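Local coordinates for putative uncharacterized protein (Thermotoga maritima, PDB 3CNL) that binds and probably hydrolyses GTP as a circularly permuted GTPase that is thought to act late in assembly of the 50S ribosomal subunit, at residues Val105-Thr110 with Val171-Val176; Thr37-Val42 with Gly153-Asn158. All blocks are in the same frame, centred on the assembly; numbering follows the deposited sequence.

Contact 1. Residues Val105-Thr110 with Val171-Val176; sequences VGVPNT and VGSLPV. With GNP (phosphoaminophosphonic acid-guanylate ester), chain B.
A single peptide group, the one joining Pro-108 to Asn-109, faces the nucleotide with its N-H and the loop of residues 171-176 with its C=O, where Ser-173 takes it. It lies in the P-loop (Walker A) that follows strand 101-106, in a type II turn from Val-107 to Thr-110 with Asn-109 at positive phi. The amide of Asn-109 gives a weak hydrogen bond to O2G on the gamma-phosphate of GNP, bent to 124°. On the other side Ser-173 OG donates to Pro-108 O over 3.0 Å, tilted from the carbonyl plane, and Ser-173 CA adds a CH-O contact to the same oxygen. The hydroxyl can do this because OG stands opposite the backbone N (chi1 180°), which also sets it 3.4 Å from Val-107 CG2 and 3.5 Å from Pro-108 CD.

The receiving loop starts at the end of helix 162-170, closed by a Schellman motif whose C-prime residue is Gly-172. A beta carbon at Gly-172 would run into Asn-109 ND2; having none lets the helix terminus come close to the P-loop. The carbonyl oxygen of Asn-109 in turn accepts a hydrogen bond from Lys-55 NZ, another GTP-binding residue.

The Asn-109 side chain lies between helix end and nucleotide. Its CB rests 3.4 Å from Gly-172 O, and OD1 comes within 3.3 Å of C5' of GNP. ND2 meets Val-171 O on a lone pair at 2.8 Å, with that oxygen only 3° out of the Asn-109 amide plane.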
loop_
_atom_site.group_PDB
_atom_site.type_symbol
_atom_site.label_atom_id
_atom_site.label_comp_id
_atom_site.label_asym_id
_atom_site.label_seq_id
_atom_site.Cartn_x
_atom_site.Cartn_y
_atom_site.Cartn_z
ATOM N N VAL A 105 -0.941 1.662 11.065
ATOM C CA VAL A 105 0.434 1.749 10.564
ATOM C C VAL A 105 0.601 1.159 9.142
ATOM O O VAL A 105 -0.182 0.309 8.712
ATOM C CB VAL A 105 1.432 1.055 11.528
ATOM C CG1 VAL A 105 1.324 -0.463 11.422
ATOM C CG2 VAL A 105 2.849 1.475 11.209
ATOM N N GLY A 106 1.639 1.596 8.429
ATOM C CA GLY A 106 1.915 1.050 7.088
ATOM C C GLY A 106 2.969 1.836 6.330
ATOM O O GLY A 106 3.399 2.915 6.768
ATOM N N VAL A 107 3.381 1.312 5.178
ATOM C CA VAL A 107 4.357 2.051 4.356
ATOM C C VAL A 107 3.592 3.181 3.690
ATOM O O VAL A 107 2.376 3.184 3.750
ATOM C CB VAL A 107 5.036 1.147 3.320
ATOM C CG1 VAL A 107 5.770 -0.018 4.018
ATOM C CG2 VAL A 107 3.997 0.638 2.266
ATOM N N PRO A 108 4.295 4.149 3.070
ATOM C CA PRO A 108 3.605 5.253 2.431
ATOM C C PRO A 108 2.570 4.820 1.389
ATOM O O PRO A 108 2.768 3.807 0.705
ATOM C CB PRO A 108 4.747 6.018 1.752
ATOM C CG PRO A 108 5.963 5.698 2.564
ATOM C CD PRO A 108 5.768 4.279 2.972
ATOM N N ASN A 109 1.471 5.572 1.325
ATOM C CA ASN A 109 0.488 5.554 0.225
ATOM C C ASN A 109 -0.585 4.479 0.272
ATOM O O ASN A 109 -1.463 4.446 -0.599
ATOM C CB ASN A 109 1.189 5.512 -1.160
ATOM C CG ASN A 109 0.304 6.028 -2.260
ATOM O OD1 ASN A 109 -0.223 7.116 -2.142
ATOM N ND2 ASN A 109 0.106 5.232 -3.329
ATOM N N THR A 110 -0.551 3.623 1.286
ATOM C CA THR A 110 -1.439 2.427 1.315
ATOM C C THR A 110 -2.877 2.727 1.720
ATOM O O THR A 110 -3.721 1.841 1.659
ATOM C CB THR A 110 -0.931 1.359 2.260
ATOM O OG1 THR A 110 -0.819 1.923 3.579
ATOM C CG2 THR A 110 0.432 0.828 1.800
ATOM N N VAL A 171 2.815 0.378 -6.420
ATOM C CA VAL A 171 1.736 0.793 -5.507
ATOM C C VAL A 171 1.870 2.273 -5.051
ATOM O O VAL A 171 1.099 2.749 -4.224
ATOM C CB VAL A 171 1.598 -0.174 -4.290
ATOM C CG1 VAL A 171 1.196 -1.575 -4.767
ATOM C CG2 VAL A 171 2.887 -0.228 -3.486
ATOM N N GLY A 172 2.823 2.999 -5.628
ATOM C CA GLY A 172 3.028 4.437 -5.320
ATOM C C GLY A 172 3.644 4.740 -3.970
ATOM O O GLY A 172 3.632 5.887 -3.503
ATOM N N SER A 173 4.181 3.710 -3.333
ATOM C CA SER A 173 4.819 3.847 -2.040
ATOM C C SER A 173 6.244 4.418 -2.158
ATOM O O SER A 173 6.727 5.154 -1.275
ATOM C CB SER A 173 4.824 2.490 -1.352
ATOM O OG SER A 173 5.439 2.577 -0.091
ATOM N N LEU A 174 6.918 4.079 -3.248
ATOM C CA LEU A 174 8.256 4.585 -3.486
ATOM C C LEU A 174 8.248 5.489 -4.720
ATOM O O LEU A 174 7.909 5.039 -5.803
ATOM C CB LEU A 174 9.247 3.409 -3.609
ATOM C CG LEU A 174 10.759 3.618 -3.735
ATOM C CD1 LEU A 174 11.379 4.212 -2.447
ATOM C CD2 LEU A 174 11.416 2.286 -4.089
ATOM N N PRO A 175 8.626 6.776 -4.556
ATOM C CA PRO A 175 8.691 7.736 -5.682
ATOM C C PRO A 175 9.739 7.429 -6.753
ATOM O O PRO A 175 10.811 6.949 -6.436
ATOM C CB PRO A 175 9.025 9.079 -4.986
ATOM C CG PRO A 175 8.662 8.862 -3.528
ATOM C CD PRO A 175 8.982 7.417 -3.276
ATOM N N VAL A 176 9.407 7.734 -8.013
ATOM C CA VAL A 176 10.311 7.603 -9.163
ATOM C C VAL A 176 11.648 8.309 -8.927
ATOM O O VAL A 176 12.704 7.808 -9.318
ATOM C CB VAL A 176 9.628 8.122 -10.453
ATOM C CG1 VAL A 176 10.634 8.449 -11.540
ATOM C CG2 VAL A 176 8.629 7.097 -10.957
HETATM P PG GNP B . 1.010 8.413 3.276
HETATM O O1G GNP B . 1.387 7.726 4.568
HETATM O O2G GNP B . 2.032 8.176 2.179
HETATM O O3G GNP B . 0.726 9.880 3.576
HETATM N N3B GNP B . -0.359 8.001 2.592
HETATM P PB GNP B . -1.575 7.218 3.220
HETATM O O1B GNP B . -1.154 5.835 3.598
HETATM O O2B GNP B . -2.150 8.051 4.318
HETATM O O3A GNP B . -2.602 7.113 2.075
HETATM P PA GNP B . -3.782 8.058 1.689
HETATM O O1A GNP B . -4.983 7.742 2.479
HETATM O O2A GNP B . -3.377 9.472 1.642
HETATM O "O5'" GNP B . -4.124 7.595 0.242
HETATM C "C5'" GNP B . -3.154 7.582 -0.815
HETATM C "C4'" GNP B . -3.902 7.564 -2.143
HETATM O "O4'" GNP B . -4.662 6.331 -2.308
HETATM C "C3'" GNP B . -4.926 8.666 -2.354
HETATM O "O3'" GNP B . -4.908 9.031 -3.726
HETATM C "C2'" GNP B . -6.235 7.973 -2.011
HETATM O "O2'" GNP B . -7.316 8.612 -2.648
HETATM C "C1'" GNP B . -6.019 6.581 -2.594
HETATM N N9 GNP B . -6.757 5.511 -1.927
HETATM C C8 GNP B . -6.834 5.298 -0.566
HETATM N N7 GNP B . -7.543 4.238 -0.258
HETATM C C5 GNP B . -7.963 3.735 -1.508
HETATM C C6 GNP B . -8.755 2.602 -1.844
HETATM O O6 GNP B . -9.287 1.777 -1.080
HETATM N N1 GNP B . -8.916 2.456 -3.234
HETATM C C2 GNP B . -8.376 3.306 -4.187
HETATM N N2 GNP B . -8.631 3.025 -5.483
HETATM N N3 GNP B . -7.629 4.355 -3.892
HETATM C C4 GNP B . -7.472 4.511 -2.540
#

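Contact 2. Residues Thr37-Val42 with Gly153-Asn158; sequences TSAYGV and GILYKN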
loop_
_atom_site.group_PDB
_atom_site.type_symbol
_atom_site.label_atom_id
_atom_site.label_comp_id
_atom_site.label_asym_id
_atom_site.label_seq_id
_atom_site.Cartn_x
_atom_site.Cartn_y
_atom_site.Cartn_z
ATOM N N THR A 37 4.241 -4.566 0.672
ATOM C CA THR A 37 3.715 -3.507 1.550
ATOM C C THR A 37 3.510 -3.943 3.021
ATOM O O THR A 37 2.826 -3.264 3.786
ATOM C CB THR A 37 2.396 -2.886 1.007
ATOM O OG1 THR A 37 1.392 -3.903 0.877
ATOM C CG2 THR A 37 2.636 -2.190 -0.361
ATOM N N SER A 38 4.131 -5.052 3.402
ATOM C CA SER A 38 4.082 -5.538 4.773
ATOM C C SER A 38 4.973 -4.650 5.610
ATOM O O SER A 38 5.942 -4.084 5.094
ATOM C CB SER A 38 4.600 -6.966 4.837
ATOM O OG SER A 38 6.007 -6.982 4.761
ATOM N N ALA A 39 4.681 -4.535 6.902
ATOM C CA ALA A 39 5.479 -3.663 7.769
ATOM C C ALA A 39 6.668 -4.410 8.365
ATOM O O ALA A 39 6.865 -4.414 9.583
ATOM C CB ALA A 39 4.608 -3.049 8.871
ATOM N N TYR A 40 7.443 -5.058 7.501
ATOM C CA TYR A 40 8.656 -5.770 7.892
ATOM C C TYR A 40 9.639 -4.775 8.507
ATOM O O TYR A 40 9.806 -3.663 8.002
ATOM C CB TYR A 40 9.276 -6.421 6.662
ATOM C CG TYR A 40 9.968 -7.743 6.900
ATOM C CD1 TYR A 40 9.339 -8.946 6.568
ATOM C CD2 TYR A 40 11.261 -7.800 7.417
ATOM C CE1 TYR A 40 9.973 -10.181 6.758
ATOM C CE2 TYR A 40 11.904 -9.028 7.618
ATOM C CZ TYR A 40 11.252 -10.218 7.286
ATOM O OH TYR A 40 11.875 -11.442 7.479
ATOM N N GLY A 41 10.269 -5.169 9.611
ATOM C CA GLY A 41 11.213 -4.298 10.300
ATOM C C GLY A 41 10.757 -3.959 11.702
ATOM O O GLY A 41 11.563 -3.970 12.639
ATOM N N VAL A 42 9.467 -3.662 11.852
ATOM C CA VAL A 42 8.908 -3.272 13.148
ATOM C C VAL A 42 8.205 -4.461 13.831
ATOM O O VAL A 42 7.527 -5.257 13.184
ATOM C CB VAL A 42 8.034 -1.964 13.046
ATOM C CG1 VAL A 42 7.262 -1.903 11.745
ATOM C CG2 VAL A 42 7.104 -1.791 14.240
ATOM N N GLY A 153 1.222 5.716 11.905
ATOM C CA GLY A 153 2.662 5.546 11.863
ATOM C C GLY A 153 3.042 5.204 10.426
ATOM O O GLY A 153 2.386 4.382 9.772
ATOM N N ILE A 154 4.088 5.840 9.918
ATOM C CA ILE A 154 4.517 5.589 8.544
ATOM C C ILE A 154 5.815 4.791 8.595
ATOM O O ILE A 154 6.787 5.216 9.218
ATOM C CB ILE A 154 4.697 6.908 7.767
ATOM C CG1 ILE A 154 3.396 7.714 7.789
ATOM C CG2 ILE A 154 5.175 6.642 6.333
ATOM C CD1 ILE A 154 3.541 9.169 7.369
ATOM N N LEU A 155 5.816 3.630 7.945
ATOM C CA LEU A 155 6.977 2.756 7.923
ATOM C C LEU A 155 7.805 2.901 6.645
ATOM O O LEU A 155 7.317 2.670 5.541
ATOM C CB LEU A 155 6.534 1.302 8.109
ATOM C CG LEU A 155 7.545 0.216 8.501
ATOM C CD1 LEU A 155 8.051 -0.572 7.299
ATOM C CD2 LEU A 155 8.708 0.740 9.371
ATOM N N TYR A 156 9.065 3.291 6.814
ATOM C CA TYR A 156 10.030 3.320 5.721
ATOM C C TYR A 156 10.957 2.133 5.891
ATOM O O TYR A 156 11.683 2.045 6.878
ATOM C CB TYR A 156 10.819 4.629 5.726
ATOM C CG TYR A 156 9.937 5.851 5.791
ATOM C CD1 TYR A 156 9.438 6.443 4.632
ATOM C CD2 TYR A 156 9.593 6.412 7.016
ATOM C CE1 TYR A 156 8.623 7.569 4.694
ATOM C CE2 TYR A 156 8.780 7.538 7.089
ATOM C CZ TYR A 156 8.295 8.105 5.927
ATOM O OH TYR A 156 7.483 9.220 6.017
ATOM N N LYS A 157 10.928 1.200 4.948
ATOM C CA LYS A 157 11.698 -0.020 5.122
ATOM C C LYS A 157 12.890 -0.162 4.178
ATOM O O LYS A 157 13.011 0.581 3.209
ATOM C CB LYS A 157 10.789 -1.254 5.106
ATOM C CG LYS A 157 10.234 -1.684 3.778
ATOM C CD LYS A 157 9.066 -2.629 4.039
ATOM C CE LYS A 157 8.928 -3.629 2.936
ATOM N NZ LYS A 157 7.801 -4.555 3.184
ATOM N N ASN A 158 13.765 -1.116 4.500
ATOM C CA ASN A 158 15.010 -1.362 3.769
ATOM C C ASN A 158 14.750 -2.040 2.432
ATOM O O ASN A 158 14.196 -3.143 2.383
ATOM C CB ASN A 158 15.975 -2.200 4.633
ATOM C CG ASN A 158 17.009 -2.977 3.809
ATOM O OD1 ASN A 158 17.956 -2.407 3.242
ATOM N ND2 ASN A 158 16.841 -4.297 3.763
HETATM O O HOH W 1 12.475 -3.075 6.943
#
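The peptide carbonyl of Tyr-40 has Leu-155 CD1 beyond its oxygen and displaced to one face, 3.6 Å away, while Lys-157 CB and a water lie toward the other face. The segment 153-158 begins at Gly-153, the glycine of the DxxG (G3) motif of GTPases, and continues off strand 147-154; the loop 37-42, which links strand 24-30 to strand 48-54, lies along it. Ala-39, centre of an inverse gamma turn, touches Leu-155 through CA and CB. Farther along, Val-42 CG1 packs on Leu-155 CD2 at 3.8 Å, the two side chains sliding past each other in opposite directions, and helix 13-19 covers Val-42 as well.

Lys-157 carries the polar half. Its chain leaves with CG between the backbone N and carbonyl carbon (chi1 74°), then runs extended to put NZ on Ser-38 O at 2.7 Å, with Ala-36 O as a second acceptor. A methionine in its place would probably leave both carbonyls without their shared ammonium donor, and the loop less firmly tied to segment 153-158. Ser-38 OG bonds to Phe-35 O. The water donates to Tyr-40 O at 2.9 Å and accepts a weak, 3.4 Å bond from Asn-158 N.

Contacts 1 and 2, with centres about 10 Å apart, meet where neighbouring strands 101-106 and 147-154 run out toward the nucleotide. Gly-106 at the start of the P-loop probably hydrogen-bonds to both sides of Ile-154: its O to Leu-155 N at 2.8 Å, its N to Gly-153 O at 3.2 Å. Just beyond, Pro-108 CD packs 3.4 Å from Leu-155 O. On the loop side, Thr-37 touches Val-171, so segment 37-42 borders segment 171-176 too. Contact 1 meets GNP directly, with Pro-108, Asn-109 and Thr-110 all in its pocket; in contact 2 Ile-154 touches it, whereas the side chain of Leu-155 stays about 9 Å from the ligand.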